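Local coordinates for protein diacylglycerol lipase (Aspergillus oryzae, PDB 5XK2) that probably hydrolyses the ester bonds of mono- and diacylglycerols, as a class 3 lipase of the alpha/beta-hydrolase fold, at residues Thr202-Leu211 and Asn252-Pro260; Ile227-Val235 and Phe265-Ile273. All blocks are in the same frame, centred on the assembly; numbering follows the deposited sequence.

Contact 1 (Thr202-Leu211 and Asn252-Pro260)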
ATOM      1  N   THR A 202      -1.290   0.634 -19.572  1.00  7.46           N
ATOM      2  CA  THR A 202      -1.926   1.321 -18.456  1.00  7.01           C
ATOM      3  C   THR A 202      -3.407   0.982 -18.453  1.00  8.80           C
ATOM      4  O   THR A 202      -3.957   0.520 -19.460  1.00  9.78           O
ATOM      5  CB  THR A 202      -1.815   2.831 -18.570  1.00  8.78           C
ATOM      6  OG1 THR A 202      -2.465   3.229 -19.790  1.00  9.15           O
ATOM      7  CG2 THR A 202      -0.333   3.287 -18.580  1.00  8.42           C
ATOM      8  N   HIS A 203      -4.058   1.207 -17.325  1.00  8.67           N
ATOM      9  CA  HIS A 203      -5.471   0.858 -17.232  1.00  8.48           C
ATOM     10  C   HIS A 203      -6.229   1.963 -16.546  1.00  9.54           C
ATOM     11  O   HIS A 203      -6.020   2.192 -15.353  1.00  8.19           O
ATOM     12  CB  HIS A 203      -5.642  -0.453 -16.460  1.00  7.77           C
ATOM     13  CG  HIS A 203      -7.075  -0.886 -16.332  1.00  8.81           C
ATOM     14  ND1 HIS A 203      -7.603  -1.358 -15.151  1.00 11.53           N
ATOM     15  CD2 HIS A 203      -8.090  -0.895 -17.234  1.00 11.58           C
ATOM     16  CE1 HIS A 203      -8.880  -1.665 -15.331  1.00 11.52           C
ATOM     17  NE2 HIS A 203      -9.203  -1.390 -16.581  1.00 11.95           N
ATOM     18  N   ASN A 204      -7.118   2.622 -17.292  1.00  8.08           N
ATOM     19  CA  ASN A 204      -7.942   3.700 -16.732  1.00  7.67           C
ATOM     20  C   ASN A 204      -7.104   4.642 -15.869  1.00  9.10           C
ATOM     21  O   ASN A 204      -6.077   5.161 -16.335  1.00 10.90           O
ATOM     22  CB  ASN A 204      -9.134   3.107 -15.959  1.00  9.81           C
ATOM     23  CG  ASN A 204     -10.153   2.478 -16.900  1.00 16.43           C
ATOM     24  OD1 ASN A 204     -10.328   2.950 -18.024  1.00 15.40           O
ATOM     25  ND2 ASN A 204     -10.825   1.421 -16.443  1.00 18.19           N
ATOM     26  N   ASP A 205      -7.545   4.863 -14.633  1.00  9.50           N
ATOM     27  CA  ASP A 205      -6.936   5.830 -13.712  1.00 10.63           C
ATOM     28  C   ASP A 205      -5.917   5.200 -12.760  1.00 11.71           C
ATOM     29  O   ASP A 205      -5.692   5.708 -11.662  1.00 10.96           O
ATOM     30  CB  ASP A 205      -8.005   6.619 -12.936  1.00 11.69           C
ATOM     31  CG  ASP A 205      -8.971   5.744 -12.169  1.00 15.85           C
ATOM     32  OD1 ASP A 205      -8.935   4.505 -12.306  1.00 13.68           O
ATOM     33  OD2 ASP A 205      -9.800   6.330 -11.428  1.00 14.85           O
ATOM     34  N   ASP A 206      -5.373   4.047 -13.123  1.00  9.11           N
ATOM     35  CA  ASP A 206      -4.351   3.400 -12.271  1.00  9.19           C
ATOM     36  C   ASP A 206      -3.300   4.431 -11.806  1.00 10.03           C
ATOM     37  O   ASP A 206      -2.727   5.139 -12.614  1.00  9.09           O
ATOM     38  CB  ASP A 206      -3.705   2.274 -13.088  1.00  8.44           C
ATOM     39  CG  ASP A 206      -2.600   1.539 -12.343  1.00  9.00           C
ATOM     40  OD1 ASP A 206      -2.328   1.841 -11.159  1.00  9.89           O
ATOM     41  OD2 ASP A 206      -2.016   0.628 -12.976  1.00 10.14           O
ATOM     42  N   PRO A 207      -3.111   4.578 -10.482  1.00  7.91           N
ATOM     43  CA  PRO A 207      -2.154   5.600 -10.026  1.00 10.28           C
ATOM     44  C   PRO A 207      -0.674   5.255 -10.245  1.00 12.94           C
ATOM     45  O   PRO A 207       0.172   6.160 -10.296  1.00 12.09           O
ATOM     46  CB  PRO A 207      -2.446   5.713  -8.526  1.00 11.83           C
ATOM     47  CG  PRO A 207      -2.990   4.372  -8.141  1.00 10.71           C
ATOM     48  CD  PRO A 207      -3.812   3.921  -9.358  1.00  9.90           C
ATOM     49  N   VAL A 208      -0.354   3.968 -10.328  1.00 10.31           N
ATOM     50  CA  VAL A 208       1.049   3.564 -10.302  1.00  8.79           C
ATOM     51  C   VAL A 208       1.854   4.056 -11.520  1.00  9.97           C
ATOM     52  O   VAL A 208       2.973   4.526 -11.334  1.00 11.53           O
ATOM     53  CB  VAL A 208       1.158   2.032 -10.106  1.00  9.75           C
ATOM     54  CG1 VAL A 208       2.622   1.570 -10.161  1.00 11.29           C
ATOM     55  CG2 VAL A 208       0.548   1.658  -8.724  1.00 10.56           C
ATOM     56  N   PRO A 209       1.293   4.010 -12.748  1.00 11.25           N
ATOM     57  CA  PRO A 209       2.038   4.548 -13.899  1.00  9.55           C
ATOM     58  C   PRO A 209       2.254   6.062 -13.857  1.00 13.47           C
ATOM     59  O   PRO A 209       2.827   6.601 -14.803  1.00 15.83           O
ATOM     60  CB  PRO A 209       1.182   4.132 -15.111  1.00  9.23           C
ATOM     61  CG  PRO A 209       0.500   2.879 -14.636  1.00  7.82           C
ATOM     62  CD  PRO A 209       0.128   3.232 -13.208  1.00 10.25           C
ATOM     63  N   LYS A 210       1.676   6.759 -12.879  1.00 11.44           N
ATOM     64  CA  LYS A 210       1.939   8.185 -12.749  1.00 10.64           C
ATOM     65  C   LYS A 210       3.138   8.501 -11.862  1.00 11.27           C
ATOM     66  O   LYS A 210       3.429   9.674 -11.613  1.00 13.51           O
ATOM     67  CB  LYS A 210       0.709   8.901 -12.197  1.00 10.89           C
ATOM     68  CG  LYS A 210      -0.468   8.785 -13.105  1.00 19.54           C
ATOM     69  CD  LYS A 210      -1.691   9.423 -12.470  1.00 21.78           C
ATOM     70  CE  LYS A 210      -2.915   8.872 -13.085  1.00 20.88           C
ATOM     71  NZ  LYS A 210      -4.105   9.535 -12.513  1.00 14.60           N
ATOM     72  N   LEU A 211       3.804   7.459 -11.372  1.00 11.42           N
ATOM     73  CA  LEU A 211       4.962   7.611 -10.485  1.00 11.55           C
ATOM     74  C   LEU A 211       6.183   6.920 -11.063  1.00 12.56           C
ATOM     75  O   LEU A 211       6.059   5.921 -11.766  1.00 13.43           O
ATOM     76  CB  LEU A 211       4.668   7.032  -9.103  1.00 12.55           C
ATOM     77  CG  LEU A 211       3.556   7.730  -8.322  1.00 16.71           C
ATOM     78  CD1 LEU A 211       3.333   6.976  -7.031  1.00 20.89           C
ATOM     79  CD2 LEU A 211       3.920   9.187  -8.067  1.00 21.42           C
ATOM     80  N   ASN A 252      -3.586   7.411 -19.502  1.00  9.95           N
ATOM     81  CA  ASN A 252      -3.541   7.322 -18.043  1.00  9.89           C
ATOM     82  C   ASN A 252      -2.972   8.575 -17.360  1.00 11.38           C
ATOM     83  O   ASN A 252      -3.420   8.960 -16.282  1.00 11.61           O
ATOM     84  CB  ASN A 252      -2.724   6.078 -17.646  1.00 10.14           C
ATOM     85  CG  ASN A 252      -2.421   6.014 -16.147  1.00 10.02           C
ATOM     86  OD1 ASN A 252      -1.332   6.393 -15.711  1.00 11.40           O
ATOM     87  ND2 ASN A 252      -3.378   5.500 -15.355  1.00  8.80           N
ATOM     88  N   THR A 253      -1.996   9.221 -17.987  1.00  9.32           N
ATOM     89  CA  THR A 253      -1.344  10.359 -17.357  1.00 10.49           C
ATOM     90  C   THR A 253      -2.300  11.523 -17.102  1.00 11.83           C
ATOM     91  O   THR A 253      -2.121  12.284 -16.146  1.00 13.82           O
ATOM     92  CB  THR A 253      -0.167  10.827 -18.221  1.00 11.67           C
ATOM     93  OG1 THR A 253       0.759   9.748 -18.357  1.00 13.68           O
ATOM     94  CG2 THR A 253       0.565  12.014 -17.574  1.00 14.77           C
ATOM     95  N   GLY A 254      -3.340  11.630 -17.923  1.00 11.70           N
ATOM     96  CA  GLY A 254      -4.319  12.695 -17.770  1.00 13.83           C
ATOM     97  C   GLY A 254      -5.477  12.414 -16.822  1.00 11.68           C
ATOM     98  O   GLY A 254      -6.313  13.296 -16.584  1.00 15.72           O
ATOM     99  N   THR A 255      -5.567  11.189 -16.311  1.00 11.89           N
ATOM    100  CA  THR A 255      -6.682  10.821 -15.427  1.00 10.51           C
ATOM    101  C   THR A 255      -6.517  11.434 -14.033  1.00 12.12           C
ATOM    102  O   THR A 255      -5.417  11.802 -13.637  1.00 14.48           O
ATOM    103  CB  THR A 255      -6.816   9.291 -15.291  1.00 11.65           C
ATOM    104  OG1 THR A 255      -5.605   8.774 -14.745  1.00 11.32           O
ATOM    105  CG2 THR A 255      -7.059   8.648 -16.666  1.00 13.08           C
ATOM    106  N   SER A 256      -7.619  11.531 -13.289  1.00 14.93           N
ATOM    107  CA  SER A 256      -7.618  12.083 -11.925  1.00 15.13           C
ATOM    108  C   SER A 256      -6.978  13.465 -11.840  1.00 17.75           C
ATOM    109  O   SER A 256      -6.303  13.790 -10.863  1.00 16.54           O
ATOM    110  CB  SER A 256      -6.896  11.144 -10.945  1.00 16.74           C
ATOM    111  OG  SER A 256      -7.321   9.805 -11.082  1.00 18.87           O
ATOM    112  N   GLY A 257      -7.181  14.268 -12.875  1.00 17.46           N
ATOM    113  CA  GLY A 257      -6.599  15.600 -12.915  1.00 18.81           C
ATOM    114  C   GLY A 257      -5.081  15.567 -12.928  1.00 21.80           C
ATOM    115  O   GLY A 257      -4.432  16.566 -12.632  1.00 22.37           O
ATOM    116  N   GLY A 258      -4.518  14.412 -13.275  1.00 14.63           N
ATOM    117  CA  GLY A 258      -3.079  14.242 -13.336  1.00 15.71           C
ATOM    118  C   GLY A 258      -2.448  13.705 -12.064  1.00 19.78           C
ATOM    119  O   GLY A 258      -1.265  13.354 -12.055  1.00 21.35           O
ATOM    120  N   LEU A 259      -3.222  13.633 -10.990  1.00 18.37           N
ATOM    121  CA  LEU A 259      -2.717  13.105  -9.721  1.00 16.85           C
ATOM    122  C   LEU A 259      -2.871  11.574  -9.618  1.00 16.41           C
ATOM    123  O   LEU A 259      -3.768  11.002 -10.227  1.00 15.90           O
ATOM    124  CB  LEU A 259      -3.455  13.763  -8.546  1.00 25.99           C
ATOM    125  CG  LEU A 259      -3.154  15.222  -8.197  1.00 32.49           C
ATOM    126  CD1 LEU A 259      -3.816  15.571  -6.872  1.00 32.33           C
ATOM    127  CD2 LEU A 259      -1.661  15.480  -8.122  1.00 37.60           C
ATOM    128  N   PRO A 260      -1.994  10.910  -8.847  1.00 13.51           N
ATOM    129  CA  PRO A 260      -2.141   9.484  -8.513  1.00 13.91           C
ATOM    130  C   PRO A 260      -3.160   9.270  -7.396  1.00 16.44           C
ATOM    131  O   PRO A 260      -2.832   9.477  -6.234  1.00 19.85           O
ATOM    132  CB  PRO A 260      -0.731   9.046  -8.097  1.00 18.02           C
ATOM    133  CG  PRO A 260      -0.013  10.300  -7.728  1.00 23.11           C
ATOM    134  CD  PRO A 260      -0.705  11.465  -8.388  1.00 19.77           C
TER
HETATM  135  O   HOH W   1      -5.211   8.046 -10.461  1.00 14.35           O
HETATM  136  O   HOH W   2       0.847   7.532 -16.824  1.00 11.13           O
HETATM  137  O   HOH W   3       1.614  12.474 -11.298  1.00 39.40           O

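Contact 2 (Ile227-Val235 and Phe265-Ile273)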
ATOM      1  N   ILE A 227      -5.667   0.891 -21.672  1.00  8.54           N
ATOM      2  CA  ILE A 227      -6.832   0.012 -21.582  1.00  8.25           C
ATOM      3  C   ILE A 227      -7.948   0.736 -20.856  1.00 10.02           C
ATOM      4  O   ILE A 227      -7.750   1.217 -19.745  1.00  9.44           O
ATOM      5  CB  ILE A 227      -6.524  -1.285 -20.812  1.00  8.10           C
ATOM      6  CG1 ILE A 227      -5.312  -2.008 -21.399  1.00  8.71           C
ATOM      7  CG2 ILE A 227      -7.771  -2.194 -20.771  1.00 10.58           C
ATOM      8  CD1 ILE A 227      -4.721  -3.008 -20.401  1.00 10.70           C
ATOM      9  N   THR A 228      -9.090   0.888 -21.515  1.00  8.48           N
ATOM     10  CA  THR A 228     -10.248   1.566 -20.912  1.00  8.48           C
ATOM     11  C   THR A 228     -11.430   0.647 -20.553  1.00 12.01           C
ATOM     12  O   THR A 228     -12.530   1.125 -20.303  1.00 16.50           O
ATOM     13  CB  THR A 228     -10.717   2.726 -21.805  1.00 13.01           C
ATOM     14  OG1 THR A 228     -10.855   2.279 -23.157  1.00 12.35           O
ATOM     15  CG2 THR A 228      -9.705   3.863 -21.734  1.00 12.02           C
ATOM     16  N   ALA A 229     -11.242  -0.661 -20.611  1.00 11.38           N
ATOM     17  CA  ALA A 229     -12.291  -1.582 -20.170  1.00 10.34           C
ATOM     18  C   ALA A 229     -12.530  -1.502 -18.655  1.00 11.50           C
ATOM     19  O   ALA A 229     -11.588  -1.273 -17.900  1.00 13.44           O
ATOM     20  CB  ALA A 229     -11.906  -3.003 -20.562  1.00 13.79           C
ATOM     21  N   PRO A 230     -13.770  -1.750 -18.197  1.00 10.72           N
ATOM     22  CA  PRO A 230     -14.003  -1.865 -16.754  1.00 10.25           C
ATOM     23  C   PRO A 230     -13.219  -3.038 -16.135  1.00 10.75           C
ATOM     24  O   PRO A 230     -12.888  -4.033 -16.825  1.00 11.25           O
ATOM     25  CB  PRO A 230     -15.516  -2.122 -16.652  1.00 13.89           C
ATOM     26  CG  PRO A 230     -16.078  -1.610 -17.933  1.00 17.82           C
ATOM     27  CD  PRO A 230     -15.017  -1.900 -18.972  1.00 10.58           C
ATOM     28  N   ASP A 231     -12.946  -2.939 -14.835  1.00 11.19           N
ATOM     29  CA  ASP A 231     -12.369  -4.058 -14.094  1.00 10.50           C
ATOM     30  C   ASP A 231     -13.129  -5.365 -14.307  1.00 10.77           C
ATOM     31  O   ASP A 231     -14.361  -5.370 -14.326  1.00 10.53           O
ATOM     32  CB  ASP A 231     -12.385  -3.804 -12.585  1.00 11.02           C
ATOM     33  CG  ASP A 231     -11.547  -2.623 -12.154  1.00 17.39           C
ATOM     34  OD1 ASP A 231     -10.729  -2.110 -12.943  1.00 15.32           O
ATOM     35  OD2 ASP A 231     -11.718  -2.224 -10.980  1.00 15.20           O
ATOM     36  N   ASN A 232     -12.381  -6.458 -14.455  1.00 10.51           N
ATOM     37  CA  ASN A 232     -12.948  -7.816 -14.461  1.00 10.80           C
ATOM     38  C   ASN A 232     -13.951  -7.980 -15.581  1.00 11.68           C
ATOM     39  O   ASN A 232     -15.047  -8.512 -15.392  1.00 10.86           O
ATOM     40  CB  ASN A 232     -13.585  -8.128 -13.108  1.00 11.16           C
ATOM     41  CG  ASN A 232     -13.691  -9.617 -12.826  1.00 11.83           C
ATOM     42  OD1 ASN A 232     -13.193 -10.458 -13.584  1.00 12.79           O
ATOM     43  ND2 ASN A 232     -14.326  -9.947 -11.710  1.00 12.57           N
ATOM     44  N   THR A 233     -13.572  -7.488 -16.760  1.00 11.59           N
ATOM     45  CA  THR A 233     -14.374  -7.699 -17.950  1.00  9.38           C
ATOM     46  C   THR A 233     -13.458  -8.074 -19.104  1.00 12.53           C
ATOM     47  O   THR A 233     -12.269  -7.808 -19.062  1.00 14.61           O
ATOM     48  CB  THR A 233     -15.204  -6.446 -18.361  1.00 11.81           C
ATOM     49  OG1 THR A 233     -14.322  -5.395 -18.789  1.00 13.99           O
ATOM     50  CG2 THR A 233     -16.092  -5.973 -17.211  1.00 12.15           C
ATOM     51  N   THR A 234     -14.039  -8.659 -20.141  1.00 12.42           N
ATOM     52  CA  THR A 234     -13.271  -9.017 -21.331  1.00 14.35           C
ATOM     53  C   THR A 234     -12.921  -7.751 -22.098  1.00 11.60           C
ATOM     54  O   THR A 234     -13.801  -6.985 -22.458  1.00 14.60           O
ATOM     55  CB  THR A 234     -14.065  -9.972 -22.235  1.00 20.84           C
ATOM     56  OG1 THR A 234     -14.295 -11.202 -21.533  1.00 20.01           O
ATOM     57  CG2 THR A 234     -13.297 -10.254 -23.542  1.00 22.04           C
ATOM     58  N   VAL A 235     -11.630  -7.536 -22.341  1.00 11.91           N
ATOM     59  CA  VAL A 235     -11.167  -6.360 -23.068  1.00 10.82           C
ATOM     60  C   VAL A 235     -11.309  -6.602 -24.563  1.00 10.06           C
ATOM     61  O   VAL A 235     -10.895  -7.648 -25.047  1.00 14.42           O
ATOM     62  CB  VAL A 235      -9.676  -6.046 -22.724  1.00  9.12           C
ATOM     63  CG1 VAL A 235      -9.171  -4.837 -23.497  1.00 10.84           C
ATOM     64  CG2 VAL A 235      -9.512  -5.822 -21.207  1.00 13.50           C
ATOM     65  N   PHE A 265      -6.688   2.642  -6.921  1.00 12.48           N
ATOM     66  CA  PHE A 265      -5.797   1.500  -6.922  1.00 11.63           C
ATOM     67  C   PHE A 265      -6.434   0.228  -7.502  1.00 13.69           C
ATOM     68  O   PHE A 265      -5.738  -0.600  -8.076  1.00 13.26           O
ATOM     69  CB  PHE A 265      -5.265   1.214  -5.517  1.00 15.60           C
ATOM     70  CG  PHE A 265      -4.088   0.312  -5.535  1.00 16.08           C
ATOM     71  CD1 PHE A 265      -2.844   0.799  -5.872  1.00 20.74           C
ATOM     72  CD2 PHE A 265      -4.239  -1.048  -5.301  1.00 22.45           C
ATOM     73  CE1 PHE A 265      -1.758  -0.039  -5.932  1.00 18.03           C
ATOM     74  CE2 PHE A 265      -3.148  -1.899  -5.357  1.00 26.88           C
ATOM     75  CZ  PHE A 265      -1.910  -1.394  -5.674  1.00 21.28           C
ATOM     76  N   HIS A 266      -7.752   0.092  -7.400  1.00 11.27           N
ATOM     77  CA  HIS A 266      -8.435  -1.059  -7.994  1.00 11.51           C
ATOM     78  C   HIS A 266      -8.031  -1.243  -9.466  1.00 13.07           C
ATOM     79  O   HIS A 266      -7.897  -2.366  -9.939  1.00 11.17           O
ATOM     80  CB  HIS A 266      -9.956  -0.895  -7.878  1.00 10.94           C
ATOM     81  CG  HIS A 266     -10.501   0.250  -8.672  1.00 11.72           C
ATOM     82  ND1 HIS A 266     -11.016   0.097  -9.944  1.00 13.24           N
ATOM     83  CD2 HIS A 266     -10.561   1.578  -8.399  1.00 13.99           C
ATOM     84  CE1 HIS A 266     -11.400   1.278 -10.408  1.00 14.31           C
ATOM     85  NE2 HIS A 266     -11.137   2.191  -9.490  1.00 16.17           N
ATOM     86  N   SER A 267      -7.810  -0.133 -10.168  1.00  8.96           N
ATOM     87  CA  SER A 267      -7.459  -0.183 -11.596  1.00  9.39           C
ATOM     88  C   SER A 267      -6.118  -0.873 -11.825  1.00  9.77           C
ATOM     89  O   SER A 267      -5.866  -1.431 -12.888  1.00  9.27           O
ATOM     90  CB  SER A 267      -7.414   1.227 -12.188  1.00  9.92           C
ATOM     91  OG  SER A 267      -8.730   1.786 -12.166  1.00 12.10           O
ATOM     92  N   HIS A 268      -5.259  -0.839 -10.809  1.00  8.03           N
ATOM     93  CA  HIS A 268      -3.905  -1.377 -10.943  1.00  9.04           C
ATOM     94  C   HIS A 268      -3.869  -2.889 -11.079  1.00  9.83           C
ATOM     95  O   HIS A 268      -2.909  -3.424 -11.640  1.00 11.34           O
ATOM     96  CB  HIS A 268      -3.047  -0.971  -9.721  1.00  8.51           C
ATOM     97  CG  HIS A 268      -1.591  -1.301  -9.856  1.00  9.65           C
ATOM     98  ND1 HIS A 268      -0.806  -0.807 -10.877  1.00  9.62           N
ATOM     99  CD2 HIS A 268      -0.764  -2.021  -9.058  1.00 11.14           C
ATOM    100  CE1 HIS A 268       0.439  -1.231 -10.715  1.00 10.07           C
ATOM    101  NE2 HIS A 268       0.491  -1.968  -9.616  1.00 10.33           N
ATOM    102  N   VAL A 269      -4.860  -3.588 -10.521  1.00  9.20           N
ATOM    103  CA  VAL A 269      -4.758  -5.037 -10.469  1.00  9.98           C
ATOM    104  C   VAL A 269      -5.503  -5.732 -11.595  1.00 11.23           C
ATOM    105  O   VAL A 269      -5.407  -6.951 -11.706  1.00 13.66           O
ATOM    106  CB  VAL A 269      -5.229  -5.587  -9.100  1.00 13.20           C
ATOM    107  CG1 VAL A 269      -4.490  -4.856  -7.989  1.00 16.82           C
ATOM    108  CG2 VAL A 269      -6.736  -5.410  -8.928  1.00 13.34           C
ATOM    109  N   TRP A 270      -6.202  -4.967 -12.444  1.00 10.18           N
ATOM    110  CA  TRP A 270      -6.941  -5.574 -13.547  1.00 11.46           C
ATOM    111  C   TRP A 270      -6.325  -5.153 -14.880  1.00  9.73           C
ATOM    112  O   TRP A 270      -6.686  -4.112 -15.426  1.00 15.41           O
ATOM    113  CB  TRP A 270      -8.423  -5.134 -13.489  1.00 13.18           C
ATOM    114  CG  TRP A 270      -9.119  -5.600 -12.249  1.00 10.69           C
ATOM    115  CD1 TRP A 270      -9.359  -4.877 -11.119  1.00 14.26           C
ATOM    116  CD2 TRP A 270      -9.646  -6.920 -12.001  1.00 12.88           C
ATOM    117  NE1 TRP A 270     -10.006  -5.665 -10.177  1.00 14.93           N
ATOM    118  CE2 TRP A 270     -10.186  -6.915 -10.699  1.00 14.63           C
ATOM    119  CE3 TRP A 270      -9.694  -8.097 -12.750  1.00 16.51           C
ATOM    120  CZ2 TRP A 270     -10.778  -8.052 -10.131  1.00 20.36           C
ATOM    121  CZ3 TRP A 270     -10.304  -9.225 -12.182  1.00 14.04           C
ATOM    122  CH2 TRP A 270     -10.829  -9.186 -10.891  1.00 16.87           C
ATOM    123  N   TYR A 271      -5.443  -6.003 -15.410  1.00  8.96           N
ATOM    124  CA  TYR A 271      -4.832  -5.786 -16.723  1.00  8.64           C
ATOM    125  C   TYR A 271      -5.108  -7.059 -17.491  1.00  9.07           C
ATOM    126  O   TYR A 271      -4.337  -8.008 -17.446  1.00 10.63           O
ATOM    127  CB  TYR A 271      -3.320  -5.509 -16.560  1.00  9.78           C
ATOM    128  CG  TYR A 271      -3.021  -4.064 -16.241  1.00 10.26           C
ATOM    129  CD1 TYR A 271      -3.311  -3.522 -14.981  1.00  8.49           C
ATOM    130  CD2 TYR A 271      -2.485  -3.227 -17.209  1.00  8.42           C
ATOM    131  CE1 TYR A 271      -3.056  -2.168 -14.703  1.00  7.85           C
ATOM    132  CE2 TYR A 271      -2.217  -1.880 -16.938  1.00  7.98           C
ATOM    133  CZ  TYR A 271      -2.515  -1.360 -15.693  1.00  6.46           C
ATOM    134  OH  TYR A 271      -2.255  -0.031 -15.446  1.00  8.01           O
ATOM    135  N   PHE A 272      -6.207  -7.021 -18.227  1.00 10.25           N
ATOM    136  CA  PHE A 272      -6.846  -8.158 -18.906  1.00 11.34           C
ATOM    137  C   PHE A 272      -7.311  -9.271 -17.990  1.00 17.10           C
ATOM    138  O   PHE A 272      -8.450  -9.702 -18.107  1.00 19.43           O
ATOM    139  CB  PHE A 272      -5.895  -8.773 -19.929  1.00 10.63           C
ATOM    140  CG  PHE A 272      -5.394  -7.793 -20.932  1.00 10.65           C
ATOM    141  CD1 PHE A 272      -6.228  -7.358 -21.959  1.00 11.51           C
ATOM    142  CD2 PHE A 272      -4.110  -7.272 -20.838  1.00 10.86           C
ATOM    143  CE1 PHE A 272      -5.782  -6.411 -22.901  1.00 10.15           C
ATOM    144  CE2 PHE A 272      -3.658  -6.330 -21.772  1.00 11.01           C
ATOM    145  CZ  PHE A 272      -4.495  -5.903 -22.799  1.00 11.78           C
ATOM    146  N   ILE A 273      -6.530  -9.555 -16.951  1.00 11.96           N
ATOM    147  CA  ILE A 273      -6.827 -10.605 -15.988  1.00 13.76           C
ATOM    148  C   ILE A 273      -6.622  -9.990 -14.621  1.00 15.46           C
ATOM    149  O   ILE A 273      -6.132  -8.864 -14.526  1.00 11.88           O
ATOM    150  CB  ILE A 273      -5.890 -11.847 -16.134  1.00 17.19           C
ATOM    151  CG1 ILE A 273      -4.439 -11.454 -15.852  1.00 13.43           C
ATOM    152  CG2 ILE A 273      -6.037 -12.488 -17.510  1.00 25.26           C
ATOM    153  CD1 ILE A 273      -3.439 -12.652 -15.747  1.00 19.18           C
TER
HETATM  154  O   HOH W   4     -10.670   0.576 -13.650  1.00 15.78           O
HETATM  155  O   HOH W   5     -10.982 -10.659 -17.605  1.00 48.97           O
HETATM  156  O   HOH W   6      -9.572  -9.474 -21.003  1.00 13.45           O

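Contact 1 (Thr202-Leu211 and Asn252-Pro260)
The loop that leaves strand 198-203 and carries D206, the probable acid of a Ser-His-Asp triad, is held by the amide of N252 and in turn sends K210 into 252-260. N252 ND2 gives both hydrogens to backbone carbonyls: N204 O at 2.9 Å and D206 O at 2.8 Å, the latter on a lone pair and nearly straight (173°). Both acceptors lie close to the amide plane, fixing its rotation. N252 CB rests on T202 CB at 3.5 Å. The acid loop makes a type II' turn from H203 to D206, then an Asx turn in which V208 N donates to D206 OD1, while D206 OD2 accepts from H268 and Y271. K210 extends beyond CG, and its ammonium reaches L259 O at 2.7 Å, T255 OG1 at 2.8 Å and T255 O at 2.9 Å, the last from the face of the carbonyl plane opposite G258 N. Water 1, joined also to D205 O and S256 OG, makes four acceptors round three N-H groups, so at least one hydrogen is probably shared. T255 OG1 itself donates to N252 O, keeping lone pairs for K210. P207 CB packs against P260 CB at 3.8 Å, beside L262 of the second subunit.

Contact 2 (Ile227-Val235 and Phe265-Ile273)
W270 lays one face of its indole under two consecutive residues of the 227-235 loop. D231 CB stands over the five-membered ring, 3.7 Å from its centroid, and N232 CB stands over the six-membered ring at the same distance from its centroid, two CH-pi contacts side by side. The flat ends follow the indole: tilted only about 20° from it, both groups run nearly parallel to the ring, the carboxylate of D231 past CD1 and the amide of N232 at the CZ3-CH2 rim. With chi1 at -63°, CG of D231 sits beside its own backbone N, and the carboxylate reaches past W270 CD1 to the imidazole of H266. There the planes are steeply turned, 64° apart. H266 ND1 donates to the syn lone pair of D231 OD2, which lies close to the imidazole plane at 2.6 Å from ND1, a short bond consistent with a charged carboxylate. The other oxygen, D231 OD1, receives water 4, which also donates to S267 OG, a hydroxyl bonded in addition to D205.

At the other end I227 and V235 meet F272 from the same side of its ring, at CE2/CZ and at CD1/CE1. I227 CD1 lies over its face, 3.7 Å from F272 CE2, and also touches the Y271 ring obliquely; V235 CG2 approaches F272 CD1 obliquely at 3.7 Å. L15 and K19 of helix 14-27 also pack on F272. Water 6 joins V235 N to F272 O. Within 265-273, H268 bonds through NE2 to S153 on the likely nucleophile elbow GxSxG, an arrangement that fits the histidine loop of an alpha/beta-hydrolase triad.

How the contacts relate
Contact 1 is the more buried of the two; contact 2 is partly exposed, with N232 at the surface. Each joins a loop after one of the parallel neighbours 198-203 and 224-227 to the long region after strand 240-243, and their segments alternate along the chain. Contact 1 relies on polar grips on backbone carbonyls, by an amide and an ammonium group, whereas contact 2 relies on aromatic faces plus one His-carboxylate bond. They meet where H203 NE2 bonds to A229 O. The probable triad acid lies in 202-211 and the probable histidine in 265-273, though H268 itself takes no part in contact 2. Both also touch the second subunit.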